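Side-chain contacts in PfkB family carbohydrate kinase (Listeria grayi DSM 20601, PDB 4GM6), which probably phosphorylates a carbohydrate substrate as a member of the PfkB family of carbohydrate kinases: residues T77-N82 and M87-L92; V103-R108 and A135-M140; L154-I159 and E169-I174. All coordinates share one frame; numbering follows the deposited sequence.

Contact 1: residues T77-N82 and M87-L92; sequences TVVPAN and MAVEHL
Val79 meets Ala88 and Val89 through methyl groups alone, and no ring, amide or carboxylate has a face or an edge against the opposite segment here. The flat groups nearby are engaged elsewhere: the Asn82 carboxamide turns its OD1 to the start of the helix, accepting from Gly85 N and more weakly from Ile84 N, while the His91 ring stacks edge-to-face with that of His95. Across the contact the two branches of Val79 are shared out. CG1, anti to the carbonyl carbon with chi1 at -55°, approaches CB of Ala88 at 4.2 Å; CG2, wedged between the backbone N and the carbonyl carbon, comes to 4.0 Å from CG2 of Val89. The two valine side chains cross at about a right angle. This is the first half of a beta-alpha-beta crossover, in which strand 73-79 runs through a short turn into helix 83-94 and on to the parallel neighbouring strand 97-104. Ala81 is the central residue of an inverse gamma turn at the bend, and Asn82 then takes the N-cap position. Val79 also packs on Val102 of strand 97-104, and Ala88 on Leu33. Asn82 and Glu90 touch Val126 and Ser46 of the second subunit.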
ATOM      1  N   THR C  77      17.066  -5.209 -30.018  1.00 46.97           N
ATOM      2  CA  THR C  77      16.115  -6.066 -29.320  1.00 47.37           C
ATOM      3  C   THR C  77      14.743  -6.117 -30.013  1.00 60.99           C
ATOM      4  O   THR C  77      14.503  -5.396 -30.982  1.00 47.70           O
ATOM      5  CB  THR C  77      15.955  -5.638 -27.850  1.00 44.21           C
ATOM      6  OG1 THR C  77      15.534  -6.764 -27.071  1.00 39.56           O
ATOM      7  CG2 THR C  77      14.929  -4.509 -27.732  1.00 44.68           C
ATOM      8  N   VAL C  78      13.855  -6.982 -29.518  1.00 50.67           N
ATOM      9  CA  VAL C  78      12.528  -7.136 -30.108  1.00 45.16           C
ATOM     10  C   VAL C  78      11.450  -7.125 -29.035  1.00 51.39           C
ATOM     11  O   VAL C  78      11.573  -7.823 -28.020  1.00 44.75           O
ATOM     12  CB  VAL C  78      12.391  -8.465 -30.872  1.00 46.19           C
ATOM     13  CG1 VAL C  78      10.986  -8.593 -31.455  1.00 47.42           C
ATOM     14  CG2 VAL C  78      13.456  -8.578 -31.959  1.00 52.36           C
ATOM     15  N   VAL C  79      10.392  -6.344 -29.269  1.00 42.91           N
ATOM     16  CA  VAL C  79       9.244  -6.301 -28.374  1.00 43.38           C
ATOM     17  C   VAL C  79       7.927  -6.314 -29.154  1.00 41.37           C
ATOM     18  O   VAL C  79       7.880  -5.869 -30.284  1.00 47.21           O
ATOM     19  CB  VAL C  79       9.256  -5.033 -27.495  1.00 48.42           C
ATOM     20  CG1 VAL C  79      10.566  -4.929 -26.733  1.00 47.91           C
ATOM     21  CG2 VAL C  79       9.010  -3.798 -28.351  1.00 45.57           C
ATOM     22  N   PRO C  80       6.839  -6.807 -28.534  1.00 50.25           N
ATOM     23  CA  PRO C  80       5.562  -6.780 -29.237  1.00 45.03           C
ATOM     24  C   PRO C  80       5.014  -5.362 -29.307  1.00 41.59           C
ATOM     25  O   PRO C  80       5.242  -4.567 -28.401  1.00 45.24           O
ATOM     26  CB  PRO C  80       4.669  -7.649 -28.355  1.00 40.41           C
ATOM     27  CG  PRO C  80       5.199  -7.408 -26.970  1.00 37.60           C
ATOM     28  CD  PRO C  80       6.703  -7.339 -27.165  1.00 43.13           C
ATOM     29  N   ALA C  81       4.306  -5.056 -30.385  1.00 42.11           N
ATOM     30  CA  ALA C  81       3.677  -3.756 -30.576  1.00 43.00           C
ATOM     31  C   ALA C  81       2.425  -3.675 -29.722  1.00 50.98           C
ATOM     32  O   ALA C  81       1.332  -3.477 -30.223  1.00 55.76           O
ATOM     33  CB  ALA C  81       3.335  -3.538 -32.051  1.00 46.91           C
ATOM     34  N   ASN C  82       2.580  -3.872 -28.423  1.00 44.84           N
ATOM     35  CA  ASN C  82       1.453  -3.685 -27.522  1.00 45.23           C
ATOM     36  C   ASN C  82       1.895  -2.910 -26.282  1.00 42.38           C
ATOM     37  O   ASN C  82       3.091  -2.676 -26.098  1.00 44.67           O
ATOM     38  CB  ASN C  82       0.773  -5.029 -27.185  1.00 41.40           C
ATOM     39  CG  ASN C  82       1.600  -5.912 -26.260  1.00 46.55           C
ATOM     40  OD1 ASN C  82       2.431  -5.439 -25.485  1.00 42.60           O
ATOM     41  ND2 ASN C  82       1.351  -7.214 -26.325  1.00 43.60           N
ATOM     42  N   MET C  87       6.105  -0.737 -22.405  1.00 33.17           N
ATOM     43  CA  MET C  87       6.658  -0.455 -21.093  1.00 30.81           C
ATOM     44  C   MET C  87       8.150  -0.712 -21.148  1.00 34.60           C
ATOM     45  O   MET C  87       8.952  -0.002 -20.538  1.00 35.10           O
ATOM     46  CB  MET C  87       5.980  -1.334 -20.017  1.00 35.56           C
ATOM     47  CG  MET C  87       4.509  -0.967 -19.769  1.00 39.30           C
ATOM     48  SD  MET C  87       3.599  -2.118 -18.700  1.00 46.06           S
ATOM     49  CE  MET C  87       4.612  -2.106 -17.245  1.00 31.81           C
ATOM     50  N   ALA C  88       8.518  -1.731 -21.903  1.00 31.59           N
ATOM     51  CA  ALA C  88       9.916  -2.087 -22.072  1.00 43.91           C
ATOM     52  C   ALA C  88      10.649  -0.953 -22.770  1.00 42.99           C
ATOM     53  O   ALA C  88      11.773  -0.612 -22.399  1.00 43.67           O
ATOM     54  CB  ALA C  88      10.039  -3.373 -22.869  1.00 36.67           C
ATOM     55  N   VAL C  89      10.006  -0.376 -23.784  1.00 46.64           N
ATOM     56  CA  VAL C  89      10.598   0.717 -24.558  1.00 39.20           C
ATOM     57  C   VAL C  89      10.692   1.983 -23.696  1.00 46.14           C
ATOM     58  O   VAL C  89      11.723   2.661 -23.685  1.00 42.75           O
ATOM     59  CB  VAL C  89       9.799   0.988 -25.849  1.00 52.93           C
ATOM     60  CG1 VAL C  89      10.381   2.174 -26.616  1.00 52.69           C
ATOM     61  CG2 VAL C  89       9.803  -0.250 -26.739  1.00 51.28           C
ATOM     62  N   GLU C  90       9.629   2.293 -22.960  1.00 39.99           N
ATOM     63  CA  GLU C  90       9.619   3.476 -22.096  1.00 42.44           C
ATOM     64  C   GLU C  90      10.692   3.386 -20.988  1.00 44.56           C
ATOM     65  O   GLU C  90      11.296   4.385 -20.601  1.00 43.05           O
ATOM     66  CB  GLU C  90       8.215   3.728 -21.527  1.00 37.49           C
ATOM     67  CG  GLU C  90       7.138   3.852 -22.608  1.00 60.50           C
ATOM     68  CD  GLU C  90       5.690   3.825 -22.092  1.00102.69           C
ATOM     69  OE1 GLU C  90       5.294   2.869 -21.371  1.00 50.60           O
ATOM     70  OE2 GLU C  90       4.921   4.754 -22.444  1.00 69.37           O
ATOM     71  N   HIS C  91      10.938   2.183 -20.496  1.00 37.16           N
ATOM     72  CA  HIS C  91      12.041   1.953 -19.566  1.00 41.58           C
ATOM     73  C   HIS C  91      13.403   2.337 -20.200  1.00 44.78           C
ATOM     74  O   HIS C  91      14.237   2.965 -19.553  1.00 38.57           O
ATOM     75  CB  HIS C  91      12.006   0.504 -19.112  1.00 34.37           C
ATOM     76  CG  HIS C  91      13.275   0.008 -18.501  1.00 35.23           C
ATOM     77  ND1 HIS C  91      13.560   0.155 -17.162  1.00 29.74           N
ATOM     78  CD2 HIS C  91      14.314  -0.680 -19.035  1.00 36.60           C
ATOM     79  CE1 HIS C  91      14.727  -0.409 -16.895  1.00 32.78           C
ATOM     80  NE2 HIS C  91      15.205  -0.925 -18.014  1.00 40.61           N
ATOM     81  N   LEU C  92      13.616   1.984 -21.466  1.00 44.20           N
ATOM     82  CA  LEU C  92      14.831   2.395 -22.179  1.00 45.27           C
ATOM     83  C   LEU C  92      14.937   3.916 -22.291  1.00 48.28           C
ATOM     84  O   LEU C  92      16.002   4.486 -22.049  1.00 46.89           O
ATOM     85  CB  LEU C  92      14.896   1.754 -23.569  1.00 43.15           C
ATOM     86  CG  LEU C  92      15.052   0.233 -23.530  1.00 40.48           C
ATOM     87  CD1 LEU C  92      14.934  -0.381 -24.910  1.00 45.16           C
ATOM     88  CD2 LEU C  92      16.369  -0.158 -22.880  1.00 43.28           C
TER

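Contact 2: residues V103-R108 and A135-M140; sequences VEAGDR and ARHKSM
His137 receives Val103 and Ala105 at its imidazole ring, where the end of strand 97-104, lying at the margin of the central alpha/beta sheet, meets the chain around the short, weakly bonded helix 133-136. In this ribokinase-like fold, segment 103-108 leads out toward the small four-stranded sheet and segment 135-140 lies on the way back from it, so the two connections meet here, near the surface.

The apolar part belongs to the imidazole. With CG anti to the backbone N (chi1 -161°), the ring swings toward the strand and presents its ND1-CE1 side. CB of Ala105 sits near the ring plane at its edge, 4.2 Å from both CE1 and ND1 of His137. CG1 of Val103 approaches CE1 of His137 obliquely at 4.3 Å. Elsewhere on the ring, NE2 makes a weak hydrogen bond with Asp141 OD2.

The charged part is looser. OD2 of Asp107 stands 4.1 Å from NH1 of Arg136, too far for a salt bridge. Although the carboxylate and guanidinium planes are only 13° apart, the oxygen is displaced from the plane of the guanidinium, whose N-H groups are directed elsewhere, so any attraction is probably purely electrostatic. Asp107 also packs on Gln130 of the second subunit.

A water makes the hydrogen-bonded link: lying in the guanidinium plane at its edge, it accepts from NH1 of Arg136 at 2.9 Å and from the backbone N of Asp107 at 2.8 Å.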
ATOM      1  N   VAL C 103      13.035  -3.518 -32.384  1.00 55.14           N
ATOM      2  CA  VAL C 103      12.142  -3.947 -33.461  1.00 58.57           C
ATOM      3  C   VAL C 103      10.827  -4.450 -32.865  1.00 59.37           C
ATOM      4  O   VAL C 103      10.834  -5.204 -31.882  1.00 47.70           O
ATOM      5  CB  VAL C 103      12.774  -5.058 -34.319  1.00 58.71           C
ATOM      6  CG1 VAL C 103      11.754  -5.603 -35.305  1.00 68.90           C
ATOM      7  CG2 VAL C 103      14.007  -4.542 -35.057  1.00 51.38           C
ATOM      8  N   GLU C 104       9.706  -4.016 -33.441  1.00 55.70           N
ATOM      9  CA  GLU C 104       8.383  -4.428 -32.955  1.00 55.62           C
ATOM     10  C   GLU C 104       7.891  -5.640 -33.742  1.00 54.20           C
ATOM     11  O   GLU C 104       7.786  -5.583 -34.954  1.00 50.71           O
ATOM     12  CB  GLU C 104       7.368  -3.294 -33.116  1.00 57.72           C
ATOM     13  CG  GLU C 104       7.749  -1.983 -32.454  1.00 64.71           C
ATOM     14  CD  GLU C 104       6.531  -1.143 -32.096  1.00 57.44           C
ATOM     15  OE1 GLU C 104       5.706  -0.876 -32.984  1.00 69.38           O
ATOM     16  OE2 GLU C 104       6.394  -0.748 -30.923  1.00 67.38           O
ATOM     17  N   ALA C 105       7.591  -6.737 -33.060  1.00 49.14           N
ATOM     18  CA  ALA C 105       7.064  -7.916 -33.745  1.00 52.23           C
ATOM     19  C   ALA C 105       6.607  -8.976 -32.746  1.00 51.50           C
ATOM     20  O   ALA C 105       6.916  -8.888 -31.549  1.00 46.03           O
ATOM     21  CB  ALA C 105       8.105  -8.493 -34.692  1.00 54.73           C
ATOM     22  N   GLY C 106       5.865  -9.969 -33.239  1.00 45.22           N
ATOM     23  CA  GLY C 106       5.370 -11.053 -32.387  1.00 45.68           C
ATOM     24  C   GLY C 106       4.236 -10.653 -31.450  1.00 48.66           C
ATOM     25  O   GLY C 106       3.597  -9.618 -31.648  1.00 48.96           O
ATOM     26  N   ASP C 107       4.022 -11.460 -30.409  1.00 46.36           N
ATOM     27  CA  ASP C 107       2.765 -11.463 -29.649  1.00 47.19           C
ATOM     28  C   ASP C 107       2.866 -11.152 -28.170  1.00 47.98           C
ATOM     29  O   ASP C 107       1.840 -10.909 -27.516  1.00 43.22           O
ATOM     30  CB  ASP C 107       2.112 -12.841 -29.742  1.00 52.37           C
ATOM     31  CG  ASP C 107       1.592 -13.152 -31.125  1.00 77.11           C
ATOM     32  OD1 ASP C 107       1.026 -12.244 -31.779  1.00 85.25           O
ATOM     33  OD2 ASP C 107       1.746 -14.316 -31.549  1.00 64.92           O
ATOM     34  N   ARG C 108       4.065 -11.232 -27.607  1.00 42.37           N
ATOM     35  CA  ARG C 108       4.159 -11.092 -26.156  1.00 43.17           C
ATOM     36  C   ARG C 108       5.536 -10.706 -25.663  1.00 40.64           C
ATOM     37  O   ARG C 108       6.548 -11.059 -26.273  1.00 45.30           O
ATOM     38  CB  ARG C 108       3.693 -12.385 -25.458  1.00 37.72           C
ATOM     39  CG  ARG C 108       4.719 -13.513 -25.443  1.00 42.92           C
ATOM     40  CD  ARG C 108       4.161 -14.788 -24.821  1.00 40.03           C
ATOM     41  NE  ARG C 108       3.936 -14.601 -23.391  1.00 39.99           N
ATOM     42  CZ  ARG C 108       4.871 -14.752 -22.465  1.00 40.53           C
ATOM     43  NH1 ARG C 108       6.099 -15.123 -22.818  1.00 35.42           N
ATOM     44  NH2 ARG C 108       4.573 -14.543 -21.181  1.00 33.18           N
ATOM     45  N   ALA C 135      12.195 -14.268 -28.394  1.00 47.52           N
ATOM     46  CA  ALA C 135      12.495 -15.691 -28.499  1.00 47.50           C
ATOM     47  C   ALA C 135      12.099 -16.269 -29.853  1.00 56.47           C
ATOM     48  O   ALA C 135      12.839 -17.065 -30.430  1.00 48.24           O
ATOM     49  CB  ALA C 135      11.825 -16.464 -27.371  1.00 46.25           C
ATOM     50  N   ARG C 136      10.938 -15.875 -30.369  1.00 47.49           N
ATOM     51  CA  ARG C 136      10.462 -16.451 -31.628  1.00 60.96           C
ATOM     52  C   ARG C 136      10.953 -15.712 -32.874  1.00 60.70           C
ATOM     53  O   ARG C 136      10.650 -16.104 -33.998  1.00 53.16           O
ATOM     54  CB  ARG C 136       8.934 -16.560 -31.615  1.00 58.53           C
ATOM     55  CG  ARG C 136       8.449 -17.557 -30.572  1.00 54.58           C
ATOM     56  CD  ARG C 136       6.945 -17.538 -30.373  1.00 67.76           C
ATOM     57  NE  ARG C 136       6.230 -18.082 -31.523  1.00 83.39           N
ATOM     58  CZ  ARG C 136       5.526 -17.341 -32.368  1.00 85.02           C
ATOM     59  NH1 ARG C 136       5.439 -16.027 -32.183  1.00 72.74           N
ATOM     60  NH2 ARG C 136       4.909 -17.911 -33.392  1.00 83.71           N
ATOM     61  N   HIS C 137      11.721 -14.648 -32.679  1.00 56.64           N
ATOM     62  CA  HIS C 137      12.110 -13.813 -33.805  1.00 55.91           C
ATOM     63  C   HIS C 137      13.069 -14.575 -34.710  1.00 57.79           C
ATOM     64  O   HIS C 137      13.989 -15.239 -34.230  1.00 61.37           O
ATOM     65  CB  HIS C 137      12.736 -12.505 -33.309  1.00 56.39           C
ATOM     66  CG  HIS C 137      12.751 -11.416 -34.337  1.00 62.96           C
ATOM     67  ND1 HIS C 137      11.613 -10.735 -34.718  1.00 53.78           N
ATOM     68  CD2 HIS C 137      13.765 -10.895 -35.069  1.00 60.57           C
ATOM     69  CE1 HIS C 137      11.927  -9.837 -35.634  1.00 59.88           C
ATOM     70  NE2 HIS C 137      13.227  -9.915 -35.867  1.00 64.06           N
ATOM     71  N   LYS C 138      12.843 -14.487 -36.017  1.00 63.64           N
ATOM     72  CA  LYS C 138      13.664 -15.210 -36.999  1.00 71.91           C
ATOM     73  C   LYS C 138      14.021 -14.324 -38.177  1.00 69.79           C
ATOM     74  O   LYS C 138      14.358 -14.814 -39.255  1.00 74.80           O
ATOM     75  CB  LYS C 138      12.931 -16.456 -37.518  1.00 71.68           C
ATOM     76  CG  LYS C 138      12.497 -17.413 -36.422  1.00113.97           C
ATOM     77  CD  LYS C 138      12.611 -18.868 -36.849  1.00101.84           C
ATOM     78  CE  LYS C 138      12.477 -19.788 -35.642  1.00105.92           C
ATOM     79  NZ  LYS C 138      13.342 -19.367 -34.496  1.00 75.70           N
ATOM     80  N   SER C 139      13.946 -13.017 -37.975  1.00 72.29           N
ATOM     81  CA  SER C 139      14.086 -12.088 -39.085  1.00 74.20           C
ATOM     82  C   SER C 139      15.298 -11.179 -38.897  1.00 66.01           C
ATOM     83  O   SER C 139      15.532 -10.682 -37.809  1.00 59.91           O
ATOM     84  CB  SER C 139      12.803 -11.263 -39.230  1.00 64.53           C
ATOM     85  OG  SER C 139      12.797 -10.586 -40.472  1.00 71.42           O
ATOM     86  N   MET C 140      16.076 -10.967 -39.954  1.00 81.55           N
ATOM     87  CA  MET C 140      17.235 -10.081 -39.863  1.00 82.05           C
ATOM     88  C   MET C 140      16.844  -8.634 -40.163  1.00 79.61           C
ATOM     89  O   MET C 140      16.929  -8.182 -41.305  1.00 81.95           O
ATOM     90  CB  MET C 140      18.352 -10.545 -40.804  1.00 97.99           C
ATOM     91  CG  MET C 140      19.743 -10.325 -40.231  1.00129.77           C
ATOM     92  SD  MET C 140      20.053  -8.612 -39.741  1.00104.33           S
ATOM     93  CE  MET C 140      20.470  -7.907 -41.342  1.00106.14           C
TER
HETATM   94  O   HOH W   1       5.586 -13.747 -30.344  1.00 53.66           O

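Contact 3: residues L154-I159 and E169-I174; sequences LHVSGI and EMVVKI
Two pairs of buried aliphatic side chains, Val156 with Val171 and Leu154 with Ile174, make this a strand-on-helix contact in the interior, where helix 165-180 lies over strand 153-157 of the central sheet. The spacing on each element explains the pairing: alternate residues of the strand point to the same side, and positions three apart on the helix fall roughly on one face, so the two rows run alongside each other.

Val156 and Val171 reach toward each other tip to tip. CG1 of Val156 is set between its backbone N and carbonyl carbon (chi1 68°) and lies 3.6 Å from CG1 of Val171. That CG1 of Val171 also comes to 4.0 Å from CG2 of Val156, so one methyl of Val171 touches both branches of Val156.

Leu154 and Ile174 meet differently, their side chains crossing at about a right angle. Only one branch of each takes part: CD1 of Leu154 touches CG2 of Ile174 at 3.6 Å. The longer arm of Ile174, with CG1 anti to the carbonyl carbon (chi1 -54°), carries its end away from the strand.

At the end of the strand the chain turns into helix 158-163, weakly bonded at its start. Ser157 occupies the N-cap position, and its OG accepts from the backbone N of Ile159 at 3.1 Å with an N-H...O angle of 151°. The same hydroxyl is hydrogen-bonded to Glu59 OE2.

Helix 165-180 leads through a short connection to strand 184-188, the parallel neighbour of 153-157, and thereby forms part of a beta-alpha-beta crossover. That strand pairs with Leu154 and Val156 by backbone hydrogen bonds, whereas His155, turned from helix 165-180, packs on helices 58-68 and 291-304.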
ATOM      1  N   LEU C 154      31.057  -4.139 -28.228  1.00 71.24           N
ATOM      2  CA  LEU C 154      29.846  -4.900 -28.385  1.00 62.84           C
ATOM      3  C   LEU C 154      29.748  -5.865 -27.241  1.00 62.53           C
ATOM      4  O   LEU C 154      30.679  -6.607 -26.946  1.00 55.93           O
ATOM      5  CB  LEU C 154      29.844  -5.685 -29.686  1.00 63.09           C
ATOM      6  CG  LEU C 154      28.668  -6.646 -29.788  1.00 72.33           C
ATOM      7  CD1 LEU C 154      28.284  -6.888 -31.194  1.00 78.92           C
ATOM      8  CD2 LEU C 154      28.911  -7.939 -29.061  1.00 61.47           C
ATOM      9  N   HIS C 155      28.598  -5.847 -26.590  1.00 52.54           N
ATOM     10  CA  HIS C 155      28.377  -6.703 -25.435  1.00 49.97           C
ATOM     11  C   HIS C 155      27.200  -7.654 -25.644  1.00 59.59           C
ATOM     12  O   HIS C 155      26.143  -7.253 -26.139  1.00 48.70           O
ATOM     13  CB  HIS C 155      28.106  -5.861 -24.176  1.00 58.54           C
ATOM     14  CG  HIS C 155      27.796  -6.687 -22.963  1.00 51.44           C
ATOM     15  ND1 HIS C 155      28.780  -7.260 -22.183  1.00 51.78           N
ATOM     16  CD2 HIS C 155      26.614  -7.064 -22.414  1.00 44.13           C
ATOM     17  CE1 HIS C 155      28.218  -7.945 -21.202  1.00 46.33           C
ATOM     18  NE2 HIS C 155      26.906  -7.852 -21.326  1.00 42.44           N
ATOM     19  N   VAL C 156      27.385  -8.909 -25.243  1.00 52.60           N
ATOM     20  CA  VAL C 156      26.310  -9.892 -25.280  1.00 44.66           C
ATOM     21  C   VAL C 156      26.522 -10.960 -24.205  1.00 48.80           C
ATOM     22  O   VAL C 156      27.607 -11.035 -23.594  1.00 47.25           O
ATOM     23  CB  VAL C 156      26.121 -10.511 -26.685  1.00 54.97           C
ATOM     24  CG1 VAL C 156      27.316 -11.383 -27.078  1.00 52.05           C
ATOM     25  CG2 VAL C 156      24.809 -11.287 -26.739  1.00 59.67           C
ATOM     26  N   SER C 157      25.469 -11.738 -23.926  1.00 52.68           N
ATOM     27  CA  SER C 157      25.545 -12.756 -22.884  1.00 47.73           C
ATOM     28  C   SER C 157      25.085 -14.121 -23.380  1.00 47.51           C
ATOM     29  O   SER C 157      24.439 -14.234 -24.432  1.00 43.20           O
ATOM     30  CB  SER C 157      24.713 -12.341 -21.663  1.00 53.32           C
ATOM     31  OG  SER C 157      23.370 -12.792 -21.766  1.00 47.18           O
ATOM     32  N   GLY C 158      25.424 -15.155 -22.610  1.00 41.18           N
ATOM     33  CA  GLY C 158      24.997 -16.517 -22.913  1.00 44.33           C
ATOM     34  C   GLY C 158      23.494 -16.731 -22.858  1.00 49.86           C
ATOM     35  O   GLY C 158      22.994 -17.769 -23.293  1.00 56.23           O
ATOM     36  N   ILE C 159      22.768 -15.759 -22.314  1.00 46.14           N
ATOM     37  CA  ILE C 159      21.311 -15.867 -22.226  1.00 44.62           C
ATOM     38  C   ILE C 159      20.713 -15.775 -23.619  1.00 55.08           C
ATOM     39  O   ILE C 159      19.887 -16.603 -24.023  1.00 49.42           O
ATOM     40  CB  ILE C 159      20.719 -14.775 -21.314  1.00 43.30           C
ATOM     41  CG1 ILE C 159      21.032 -15.100 -19.852  1.00 38.58           C
ATOM     42  CG2 ILE C 159      19.218 -14.652 -21.515  1.00 38.91           C
ATOM     43  CD1 ILE C 159      20.803 -13.945 -18.907  1.00 47.44           C
ATOM     44  N   GLU C 169      23.358 -17.868 -34.036  1.00 64.14           N
ATOM     45  CA  GLU C 169      24.044 -17.565 -35.303  1.00 71.19           C
ATOM     46  C   GLU C 169      23.966 -16.083 -35.653  1.00 75.41           C
ATOM     47  O   GLU C 169      24.805 -15.571 -36.392  1.00 68.33           O
ATOM     48  CB  GLU C 169      23.476 -18.379 -36.466  1.00 68.03           C
ATOM     49  CG  GLU C 169      23.348 -19.870 -36.210  1.00 73.10           C
ATOM     50  CD  GLU C 169      22.939 -20.613 -37.472  1.00 83.32           C
ATOM     51  OE1 GLU C 169      22.066 -20.108 -38.218  1.00 81.33           O
ATOM     52  OE2 GLU C 169      23.499 -21.700 -37.721  1.00 96.62           O
ATOM     53  N   MET C 170      22.944 -15.404 -35.140  1.00 60.52           N
ATOM     54  CA  MET C 170      22.845 -13.965 -35.331  1.00 73.48           C
ATOM     55  C   MET C 170      23.925 -13.226 -34.527  1.00 65.55           C
ATOM     56  O   MET C 170      24.586 -12.316 -35.044  1.00 64.07           O
ATOM     57  CB  MET C 170      21.449 -13.477 -34.936  1.00 81.76           C
ATOM     58  CG  MET C 170      21.221 -11.998 -35.175  1.00 89.94           C
ATOM     59  SD  MET C 170      21.340 -11.601 -36.924  1.00 96.62           S
ATOM     60  CE  MET C 170      20.781  -9.898 -36.917  1.00144.77           C
ATOM     61  N   VAL C 171      24.095 -13.610 -33.260  1.00 61.85           N
ATOM     62  CA  VAL C 171      25.149 -13.032 -32.430  1.00 60.28           C
ATOM     63  C   VAL C 171      26.523 -13.303 -33.052  1.00 63.84           C
ATOM     64  O   VAL C 171      27.379 -12.418 -33.113  1.00 68.17           O
ATOM     65  CB  VAL C 171      25.079 -13.540 -30.969  1.00 57.44           C
ATOM     66  CG1 VAL C 171      26.214 -12.961 -30.132  1.00 52.61           C
ATOM     67  CG2 VAL C 171      23.742 -13.176 -30.347  1.00 54.73           C
ATOM     68  N   VAL C 172      26.730 -14.514 -33.555  1.00 58.34           N
ATOM     69  CA  VAL C 172      27.999 -14.826 -34.216  1.00 68.61           C
ATOM     70  C   VAL C 172      28.238 -13.929 -35.438  1.00 82.84           C
ATOM     71  O   VAL C 172      29.372 -13.437 -35.641  1.00 80.70           O
ATOM     72  CB  VAL C 172      28.110 -16.327 -34.573  1.00 63.18           C
ATOM     73  CG1 VAL C 172      29.327 -16.609 -35.472  1.00 65.67           C
ATOM     74  CG2 VAL C 172      28.165 -17.146 -33.289  1.00 65.36           C
ATOM     75  N   LYS C 173      27.184 -13.694 -36.240  1.00 79.19           N
ATOM     76  CA  LYS C 173      27.347 -12.879 -37.455  1.00 84.25           C
ATOM     77  C   LYS C 173      27.684 -11.434 -37.105  1.00 73.89           C
ATOM     78  O   LYS C 173      28.410 -10.758 -37.812  1.00 72.95           O
ATOM     79  CB  LYS C 173      26.099 -12.916 -38.340  1.00 91.66           C
ATOM     80  CG  LYS C 173      25.844 -14.222 -39.063  1.00 91.60           C
ATOM     81  CD  LYS C 173      24.533 -14.150 -39.840  1.00109.83           C
ATOM     82  CE  LYS C 173      24.037 -15.534 -40.259  1.00101.33           C
ATOM     83  NZ  LYS C 173      24.883 -16.136 -41.333  1.00111.04           N
ATOM     84  N   ILE C 174      27.128 -10.944 -35.999  1.00 62.56           N
ATOM     85  CA  ILE C 174      27.327  -9.540 -35.592  1.00 73.15           C
ATOM     86  C   ILE C 174      28.718  -9.307 -35.033  1.00 65.40           C
ATOM     87  O   ILE C 174      29.462  -8.404 -35.541  1.00 76.02           O
ATOM     88  CB  ILE C 174      26.294  -9.079 -34.556  1.00 74.20           C
ATOM     89  CG1 ILE C 174      24.891  -9.342 -35.092  1.00 95.84           C
ATOM     90  CG2 ILE C 174      26.495  -7.602 -34.204  1.00 84.19           C
ATOM     91  CD1 ILE C 174      24.645  -8.765 -36.490  1.00105.09           C
TER

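In the fold
All three contacts reach the central sheet. Contacts 1 and 2, with centres 12 Å apart, meet directly, because strands 73-79 and 97-104 are neighbours: Thr77 O lies 2.8 Å from Val103 N, and Val79 N 2.9 Å from Val103 O, both probable hydrogen bonds. Both also touch the second subunit, whereas contact 3 touches no other chain. Contact 3 lies deeper in the chain; its centre is about 16 Å from that of contact 2 and 20 Å from that of contact 1. It meets contact 2 through the side chains of Met140 and Met170, while about 9 Å separates the nearest atoms of contacts 1 and 3.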